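Local coordinates for GTPase-activating protein GYP1 (Saccharomyces cerevisiae, PDB 1FKM) that stimulates GTP hydrolysis by Ypt/Rab GTPases such as YPT1 and YPT7 through its TBC domain, supplying arginine and glutamine fingers in trans, at residues N325-I337 / L371-K383. Sequence-based numbering, arbitrary orientation.
Sequences NEFHVFVCAAFLI and LLSEAFIWQSLYK
Phe330 lies flat against the backbone of Gln379. The CA of Gln379 stands 3.6 Å from the centroid of the Phe330 ring, almost exactly on the ring normal, a CH-pi contact. Gln379 CB covers the same face. The ring fills a hole between Ala375, Trp378, Gln379 and Tyr382, and Phe330 CZ reaches Tyr382 CB at 3.6 Å.

Trp378 returns the knob from helix 365-382. With CG anti to the carbonyl carbon (chi1 -68°), the indole of Trp378 is carried over the backbone of Ala334. Trp378 CZ3 comes to 3.5 Å from Ala334 CA. The methyl of Ala334 sits over the six-membered ring, towards its rim, in a second CH-pi contact. Ile337 meets the indole at its edge.

Phe327 is the third large knob, among Leu372, Ala375, Phe376 and Gln379. Gln379 OE1 lies at the edge of this ring, in its plane, and approaches Phe327 CA at 3.3 Å. The amide NH2 of Gln379 is hydrogen-bonded to Glu260 of helix 247-261. Glu326 and Lys383 bring opposite charges near each other at the rim, beyond salt-bridge range.

The axes pass 8.3 Å apart at 119°. Ala375 CB touches Val331 CA at 3.6 Å, and this small side chain is consistent with the close approach. The contact joins helix 324-338 to helix 365-382, the last helix modelled in this GAP-domain chain, away from both catalytic fingers. Its chemistry is mainly apolar and aromatic, so cohesion probably rests on shape fit and burial.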
ATOM      1  N   ASN A 325       9.609  -3.640   5.944  1.00 20.97           N
ATOM      2  CA  ASN A 325      10.790  -3.514   5.088  1.00 23.30           C
ATOM      3  C   ASN A 325      11.440  -4.871   4.803  1.00 23.05           C
ATOM      4  O   ASN A 325      11.811  -5.172   3.667  1.00 21.76           O
ATOM      5  CB  ASN A 325      11.818  -2.581   5.741  1.00 30.78           C
ATOM      6  CG  ASN A 325      11.677  -1.136   5.279  1.00 32.62           C
ATOM      7  OD1 ASN A 325      12.272  -0.228   5.858  1.00 35.53           O
ATOM      8  ND2 ASN A 325      10.902  -0.922   4.225  1.00 31.12           N
ATOM      9  N   GLU A 326      11.579  -5.682   5.843  1.00 24.50           N
ATOM     10  CA  GLU A 326      12.184  -7.003   5.711  1.00 25.89           C
ATOM     11  C   GLU A 326      11.405  -7.878   4.737  1.00 22.61           C
ATOM     12  O   GLU A 326      11.967  -8.386   3.770  1.00 22.44           O
ATOM     13  CB  GLU A 326      12.254  -7.684   7.079  1.00 49.99           C
ATOM     14  CG  GLU A 326      12.786  -9.108   7.044  1.00 59.16           C
ATOM     15  CD  GLU A 326      12.756  -9.772   8.408  1.00 65.30           C
ATOM     16  OE1 GLU A 326      12.407  -9.094   9.398  1.00 69.46           O
ATOM     17  OE2 GLU A 326      13.081 -10.976   8.491  1.00 68.52           O
ATOM     18  N   PHE A 327      10.112  -8.051   4.982  1.00 22.36           N
ATOM     19  CA  PHE A 327       9.304  -8.881   4.100  1.00 21.43           C
ATOM     20  C   PHE A 327       9.314  -8.356   2.664  1.00 20.81           C
ATOM     21  O   PHE A 327       9.378  -9.133   1.709  1.00 19.47           O
ATOM     22  CB  PHE A 327       7.857  -8.959   4.596  1.00 23.52           C
ATOM     23  CG  PHE A 327       7.010  -9.919   3.815  1.00 23.90           C
ATOM     24  CD1 PHE A 327       7.354 -11.270   3.747  1.00 23.44           C
ATOM     25  CD2 PHE A 327       5.885  -9.477   3.126  1.00 23.60           C
ATOM     26  CE1 PHE A 327       6.587 -12.168   2.997  1.00 23.26           C
ATOM     27  CE2 PHE A 327       5.113 -10.363   2.374  1.00 24.40           C
ATOM     28  CZ  PHE A 327       5.465 -11.714   2.309  1.00 24.75           C
ATOM     29  N   HIS A 328       9.258  -7.035   2.508  1.00 18.48           N
ATOM     30  CA  HIS A 328       9.245  -6.448   1.177  1.00 19.05           C
ATOM     31  C   HIS A 328      10.520  -6.752   0.404  1.00 17.28           C
ATOM     32  O   HIS A 328      10.476  -6.980  -0.805  1.00 17.74           O
ATOM     33  CB  HIS A 328       9.037  -4.929   1.238  1.00 17.50           C
ATOM     34  CG  HIS A 328       8.809  -4.308  -0.105  1.00 22.61           C
ATOM     35  ND1 HIS A 328       7.765  -4.681  -0.927  1.00 22.94           N
ATOM     36  CD2 HIS A 328       9.504  -3.365  -0.787  1.00 23.10           C
ATOM     37  CE1 HIS A 328       7.829  -3.997  -2.055  1.00 23.65           C
ATOM     38  NE2 HIS A 328       8.876  -3.193  -1.997  1.00 23.61           N
ATOM     39  N   VAL A 329      11.654  -6.753   1.095  1.00 19.85           N
ATOM     40  CA  VAL A 329      12.927  -7.043   0.441  1.00 19.62           C
ATOM     41  C   VAL A 329      12.918  -8.462  -0.125  1.00 20.52           C
ATOM     42  O   VAL A 329      13.422  -8.697  -1.217  1.00 19.01           O
ATOM     43  CB  VAL A 329      14.117  -6.892   1.414  1.00 33.11           C
ATOM     44  CG1 VAL A 329      15.386  -7.454   0.789  1.00 35.77           C
ATOM     45  CG2 VAL A 329      14.322  -5.422   1.748  1.00 36.32           C
ATOM     46  N   PHE A 330      12.346  -9.410   0.612  1.00 19.90           N
ATOM     47  CA  PHE A 330      12.289 -10.780   0.115  1.00 19.13           C
ATOM     48  C   PHE A 330      11.324 -10.930  -1.055  1.00 19.44           C
ATOM     49  O   PHE A 330      11.578 -11.715  -1.974  1.00 20.96           O
ATOM     50  CB  PHE A 330      11.937 -11.749   1.247  1.00 18.98           C
ATOM     51  CG  PHE A 330      13.094 -12.024   2.165  1.00 21.74           C
ATOM     52  CD1 PHE A 330      14.068 -12.950   1.803  1.00 21.58           C
ATOM     53  CD2 PHE A 330      13.247 -11.319   3.357  1.00 21.48           C
ATOM     54  CE1 PHE A 330      15.185 -13.168   2.613  1.00 23.94           C
ATOM     55  CE2 PHE A 330      14.359 -11.529   4.177  1.00 22.23           C
ATOM     56  CZ  PHE A 330      15.332 -12.459   3.803  1.00 25.08           C
ATOM     57  N   VAL A 331      10.220 -10.184  -1.028  1.00 16.12           N
ATOM     58  CA  VAL A 331       9.263 -10.225  -2.129  1.00 17.36           C
ATOM     59  C   VAL A 331       9.961  -9.666  -3.377  1.00 17.84           C
ATOM     60  O   VAL A 331       9.800 -10.195  -4.479  1.00 17.21           O
ATOM     61  CB  VAL A 331       8.006  -9.372  -1.819  1.00 18.06           C
ATOM     62  CG1 VAL A 331       7.124  -9.253  -3.059  1.00 16.72           C
ATOM     63  CG2 VAL A 331       7.222 -10.004  -0.687  1.00 18.88           C
ATOM     64  N   CYS A 332      10.733  -8.595  -3.203  1.00 17.74           N
ATOM     65  CA  CYS A 332      11.448  -7.996  -4.328  1.00 19.59           C
ATOM     66  C   CYS A 332      12.498  -8.949  -4.884  1.00 20.40           C
ATOM     67  O   CYS A 332      12.697  -9.021  -6.094  1.00 20.23           O
ATOM     68  CB  CYS A 332      12.116  -6.684  -3.913  1.00 23.47           C
ATOM     69  SG  CYS A 332      10.966  -5.300  -3.715  1.00 23.39           S
ATOM     70  N   ALA A 333      13.170  -9.677  -4.001  1.00 20.37           N
ATOM     71  CA  ALA A 333      14.188 -10.629  -4.436  1.00 21.06           C
ATOM     72  C   ALA A 333      13.539 -11.772  -5.225  1.00 22.20           C
ATOM     73  O   ALA A 333      14.027 -12.156  -6.289  1.00 21.73           O
ATOM     74  CB  ALA A 333      14.945 -11.183  -3.223  1.00 21.54           C
ATOM     75  N   ALA A 334      12.436 -12.309  -4.710  1.00 21.84           N
ATOM     76  CA  ALA A 334      11.744 -13.403  -5.387  1.00 21.66           C
ATOM     77  C   ALA A 334      11.175 -12.940  -6.728  1.00 21.58           C
ATOM     78  O   ALA A 334      11.170 -13.693  -7.705  1.00 22.05           O
ATOM     79  CB  ALA A 334      10.627 -13.954  -4.496  1.00 22.49           C
ATOM     80  N   PHE A 335      10.703 -11.695  -6.768  1.00 20.68           N
ATOM     81  CA  PHE A 335      10.139 -11.108  -7.981  1.00 21.49           C
ATOM     82  C   PHE A 335      11.231 -11.029  -9.046  1.00 23.09           C
ATOM     83  O   PHE A 335      11.051 -11.492 -10.178  1.00 25.27           O
ATOM     84  CB  PHE A 335       9.602  -9.701  -7.675  1.00 20.71           C
ATOM     85  CG  PHE A 335       8.929  -9.024  -8.846  1.00 20.32           C
ATOM     86  CD1 PHE A 335       7.857  -9.627  -9.499  1.00 22.78           C
ATOM     87  CD2 PHE A 335       9.335  -7.759  -9.258  1.00 20.55           C
ATOM     88  CE1 PHE A 335       7.193  -8.971 -10.546  1.00 20.17           C
ATOM     89  CE2 PHE A 335       8.676  -7.099 -10.301  1.00 24.12           C
ATOM     90  CZ  PHE A 335       7.604  -7.709 -10.940  1.00 23.43           C
ATOM     91  N   LEU A 336      12.366 -10.447  -8.667  1.00 21.68           N
ATOM     92  CA  LEU A 336      13.498 -10.303  -9.574  1.00 22.79           C
ATOM     93  C   LEU A 336      14.015 -11.648 -10.066  1.00 24.89           C
ATOM     94  O   LEU A 336      14.194 -11.845 -11.266  1.00 25.21           O
ATOM     95  CB  LEU A 336      14.642  -9.558  -8.882  1.00 23.89           C
ATOM     96  CG  LEU A 336      15.919  -9.354  -9.713  1.00 23.61           C
ATOM     97  CD1 LEU A 336      15.606  -8.520 -10.962  1.00 21.69           C
ATOM     98  CD2 LEU A 336      16.966  -8.661  -8.861  1.00 23.16           C
ATOM     99  N   ILE A 337      14.263 -12.565  -9.133  1.00 25.05           N
ATOM    100  CA  ILE A 337      14.793 -13.881  -9.476  1.00 27.54           C
ATOM    101  C   ILE A 337      13.908 -14.630 -10.465  1.00 27.95           C
ATOM    102  O   ILE A 337      14.389 -15.467 -11.228  1.00 27.54           O
ATOM    103  CB  ILE A 337      15.001 -14.744  -8.205  1.00 41.28           C
ATOM    104  CG1 ILE A 337      16.022 -14.071  -7.282  1.00 43.79           C
ATOM    105  CG2 ILE A 337      15.489 -16.138  -8.581  1.00 43.15           C
ATOM    106  CD1 ILE A 337      17.361 -13.796  -7.925  1.00 43.85           C
ATOM    107  N   LEU A 371       4.376 -15.952  -5.548  1.00 21.71           N
ATOM    108  CA  LEU A 371       5.447 -15.012  -5.220  1.00 19.88           C
ATOM    109  C   LEU A 371       5.530 -14.776  -3.710  1.00 18.57           C
ATOM    110  O   LEU A 371       6.604 -14.854  -3.108  1.00 18.05           O
ATOM    111  CB  LEU A 371       5.206 -13.675  -5.933  1.00 22.09           C
ATOM    112  CG  LEU A 371       6.147 -12.510  -5.601  1.00 22.18           C
ATOM    113  CD1 LEU A 371       7.567 -12.852  -6.016  1.00 25.55           C
ATOM    114  CD2 LEU A 371       5.683 -11.258  -6.326  1.00 22.77           C
ATOM    115  N   LEU A 372       4.387 -14.497  -3.101  1.00 19.05           N
ATOM    116  CA  LEU A 372       4.332 -14.239  -1.671  1.00 19.63           C
ATOM    117  C   LEU A 372       4.778 -15.452  -0.858  1.00 20.89           C
ATOM    118  O   LEU A 372       5.540 -15.317   0.095  1.00 20.83           O
ATOM    119  CB  LEU A 372       2.908 -13.831  -1.275  1.00 22.11           C
ATOM    120  CG  LEU A 372       2.433 -12.495  -1.863  1.00 23.60           C
ATOM    121  CD1 LEU A 372       0.922 -12.349  -1.667  1.00 23.70           C
ATOM    122  CD2 LEU A 372       3.192 -11.339  -1.200  1.00 22.06           C
ATOM    123  N   SER A 373       4.296 -16.631  -1.241  0.50 20.43           N
ATOM    124  CA  SER A 373       4.654 -17.865  -0.546  0.50 21.55           C
ATOM    125  C   SER A 373       6.164 -18.089  -0.594  0.50 22.02           C
ATOM    126  O   SER A 373       6.780 -18.475   0.403  0.50 22.88           O
ATOM    127  CB  SER A 373       3.934 -19.057  -1.188  0.50 29.93           C
ATOM    128  OG  SER A 373       4.269 -20.266  -0.531  0.50 32.24           O
ATOM    129  N   GLU A 374       6.754 -17.840  -1.757  1.00 22.20           N
ATOM    130  CA  GLU A 374       8.189 -18.008  -1.944  1.00 23.69           C
ATOM    131  C   GLU A 374       8.956 -17.022  -1.062  1.00 22.85           C
ATOM    132  O   GLU A 374       9.888 -17.400  -0.349  1.00 23.51           O
ATOM    133  CB  GLU A 374       8.546 -17.803  -3.422  1.00 33.20           C
ATOM    134  CG  GLU A 374      10.024 -17.954  -3.743  1.00 39.90           C
ATOM    135  CD  GLU A 374      10.282 -18.094  -5.236  1.00 44.19           C
ATOM    136  OE1 GLU A 374       9.774 -17.254  -6.009  1.00 47.72           O
ATOM    137  OE2 GLU A 374      10.997 -19.042  -5.637  1.00 45.96           O
ATOM    138  N   ALA A 375       8.558 -15.755  -1.098  1.00 19.12           N
ATOM    139  CA  ALA A 375       9.217 -14.743  -0.278  1.00 17.88           C
ATOM    140  C   ALA A 375       9.128 -15.111   1.201  1.00 16.61           C
ATOM    141  O   ALA A 375      10.052 -14.844   1.974  1.00 15.99           O
ATOM    142  CB  ALA A 375       8.576 -13.364  -0.512  1.00 20.95           C
ATOM    143  N   PHE A 376       8.006 -15.697   1.606  1.00 18.43           N
ATOM    144  CA  PHE A 376       7.837 -16.083   3.006  1.00 19.37           C
ATOM    145  C   PHE A 376       8.828 -17.174   3.397  1.00 18.91           C
ATOM    146  O   PHE A 376       9.431 -17.130   4.469  1.00 19.77           O
ATOM    147  CB  PHE A 376       6.419 -16.587   3.276  1.00 25.36           C
ATOM    148  CG  PHE A 376       6.217 -17.063   4.689  1.00 28.00           C
ATOM    149  CD1 PHE A 376       6.159 -16.153   5.744  1.00 29.95           C
ATOM    150  CD2 PHE A 376       6.146 -18.425   4.975  1.00 30.18           C
ATOM    151  CE1 PHE A 376       6.037 -16.589   7.061  1.00 31.28           C
ATOM    152  CE2 PHE A 376       6.025 -18.873   6.292  1.00 31.35           C
ATOM    153  CZ  PHE A 376       5.972 -17.949   7.337  1.00 31.65           C
ATOM    154  N   ILE A 377       8.981 -18.163   2.527  1.00 20.92           N
ATOM    155  CA  ILE A 377       9.916 -19.253   2.783  1.00 21.10           C
ATOM    156  C   ILE A 377      11.341 -18.712   2.837  1.00 20.95           C
ATOM    157  O   ILE A 377      12.104 -19.071   3.729  1.00 22.13           O
ATOM    158  CB  ILE A 377       9.812 -20.345   1.687  1.00 22.22           C
ATOM    159  CG1 ILE A 377       8.498 -21.108   1.861  1.00 20.57           C
ATOM    160  CG2 ILE A 377      11.013 -21.291   1.756  1.00 19.73           C
ATOM    161  CD1 ILE A 377       8.112 -21.970   0.680  1.00 23.09           C
ATOM    162  N   TRP A 378      11.705 -17.842   1.895  1.00 15.90           N
ATOM    163  CA  TRP A 378      13.059 -17.286   1.884  1.00 17.64           C
ATOM    164  C   TRP A 378      13.337 -16.510   3.165  1.00 19.14           C
ATOM    165  O   TRP A 378      14.407 -16.642   3.776  1.00 18.85           O
ATOM    166  CB  TRP A 378      13.257 -16.368   0.673  1.00 19.47           C
ATOM    167  CG  TRP A 378      13.257 -17.092  -0.631  1.00 21.90           C
ATOM    168  CD1 TRP A 378      12.914 -18.400  -0.848  1.00 22.78           C
ATOM    169  CD2 TRP A 378      13.596 -16.549  -1.910  1.00 22.17           C
ATOM    170  NE1 TRP A 378      13.019 -18.700  -2.186  1.00 21.63           N
ATOM    171  CE2 TRP A 378      13.436 -17.582  -2.861  1.00 23.21           C
ATOM    172  CE3 TRP A 378      14.021 -15.286  -2.348  1.00 23.33           C
ATOM    173  CZ2 TRP A 378      13.684 -17.392  -4.225  1.00 22.80           C
ATOM    174  CZ3 TRP A 378      14.270 -15.097  -3.708  1.00 21.82           C
ATOM    175  CH2 TRP A 378      14.100 -16.144  -4.626  1.00 23.06           C
ATOM    176  N   GLN A 379      12.367 -15.698   3.569  1.00 22.26           N
ATOM    177  CA  GLN A 379      12.509 -14.913   4.784  1.00 22.38           C
ATOM    178  C   GLN A 379      12.648 -15.817   6.010  1.00 22.57           C
ATOM    179  O   GLN A 379      13.447 -15.541   6.901  1.00 22.13           O
ATOM    180  CB  GLN A 379      11.302 -13.985   4.965  1.00 25.05           C
ATOM    181  CG  GLN A 379      11.224 -13.345   6.348  1.00 27.54           C
ATOM    182  CD  GLN A 379       9.981 -12.496   6.531  1.00 27.29           C
ATOM    183  OE1 GLN A 379       9.990 -11.303   6.247  1.00 28.97           O
ATOM    184  NE2 GLN A 379       8.898 -13.115   6.989  1.00 27.61           N
ATOM    185  N   SER A 380      11.868 -16.894   6.046  0.50 22.29           N
ATOM    186  CA  SER A 380      11.907 -17.820   7.175  0.50 23.60           C
ATOM    187  C   SER A 380      13.264 -18.506   7.283  0.50 25.80           C
ATOM    188  O   SER A 380      13.767 -18.737   8.382  0.50 26.64           O
ATOM    189  CB  SER A 380      10.804 -18.873   7.037  0.50 18.83           C
ATOM    190  OG  SER A 380       9.521 -18.267   7.007  0.50 15.64           O
ATOM    191  N   LEU A 381      13.851 -18.833   6.137  1.00 24.86           N
ATOM    192  CA  LEU A 381      15.150 -19.484   6.107  1.00 27.83           C
ATOM    193  C   LEU A 381      16.233 -18.537   6.590  1.00 30.95           C
ATOM    194  O   LEU A 381      17.124 -18.932   7.343  1.00 29.95           O
ATOM    195  CB  LEU A 381      15.474 -19.955   4.687  1.00 32.59           C
ATOM    196  CG  LEU A 381      14.678 -21.164   4.189  1.00 32.61           C
ATOM    197  CD1 LEU A 381      14.894 -21.358   2.696  1.00 33.03           C
ATOM    198  CD2 LEU A 381      15.111 -22.394   4.958  1.00 32.91           C
ATOM    199  N   TYR A 382      16.140 -17.280   6.168  1.00 30.93           N
ATOM    200  CA  TYR A 382      17.130 -16.283   6.536  1.00 34.81           C
ATOM    201  C   TYR A 382      17.136 -15.965   8.024  1.00 37.24           C
ATOM    202  O   TYR A 382      18.190 -15.667   8.588  1.00 38.15           O
ATOM    203  CB  TYR A 382      16.910 -14.991   5.748  1.00 40.60           C
ATOM    204  CG  TYR A 382      18.173 -14.186   5.591  1.00 42.80           C
ATOM    205  CD1 TYR A 382      19.140 -14.558   4.656  1.00 43.47           C
ATOM    206  CD2 TYR A 382      18.428 -13.078   6.400  1.00 43.55           C
ATOM    207  CE1 TYR A 382      20.331 -13.852   4.529  1.00 45.36           C
ATOM    208  CE2 TYR A 382      19.620 -12.361   6.282  1.00 45.48           C
ATOM    209  CZ  TYR A 382      20.566 -12.756   5.344  1.00 46.28           C
ATOM    210  OH  TYR A 382      21.749 -12.063   5.216  1.00 49.55           O
ATOM    211  N   LYS A 383      15.969 -16.017   8.660  1.00 43.27           N
ATOM    212  CA  LYS A 383      15.882 -15.726  10.088  1.00 47.34           C
ATOM    213  C   LYS A 383      16.305 -16.915  10.947  1.00 48.45           C
ATOM    214  O   LYS A 383      16.277 -18.058  10.441  1.00 49.54           O
ATOM    215  CB  LYS A 383      14.455 -15.310  10.464  1.00 56.35           C
ATOM    216  CG  LYS A 383      14.012 -13.998   9.838  1.00 60.04           C
ATOM    217  CD  LYS A 383      12.724 -13.469  10.462  1.00 64.54           C
ATOM    218  CE  LYS A 383      11.545 -14.395  10.215  1.00 66.44           C
ATOM    219  NZ  LYS A 383      10.274 -13.800  10.724  1.00 69.69           N
TER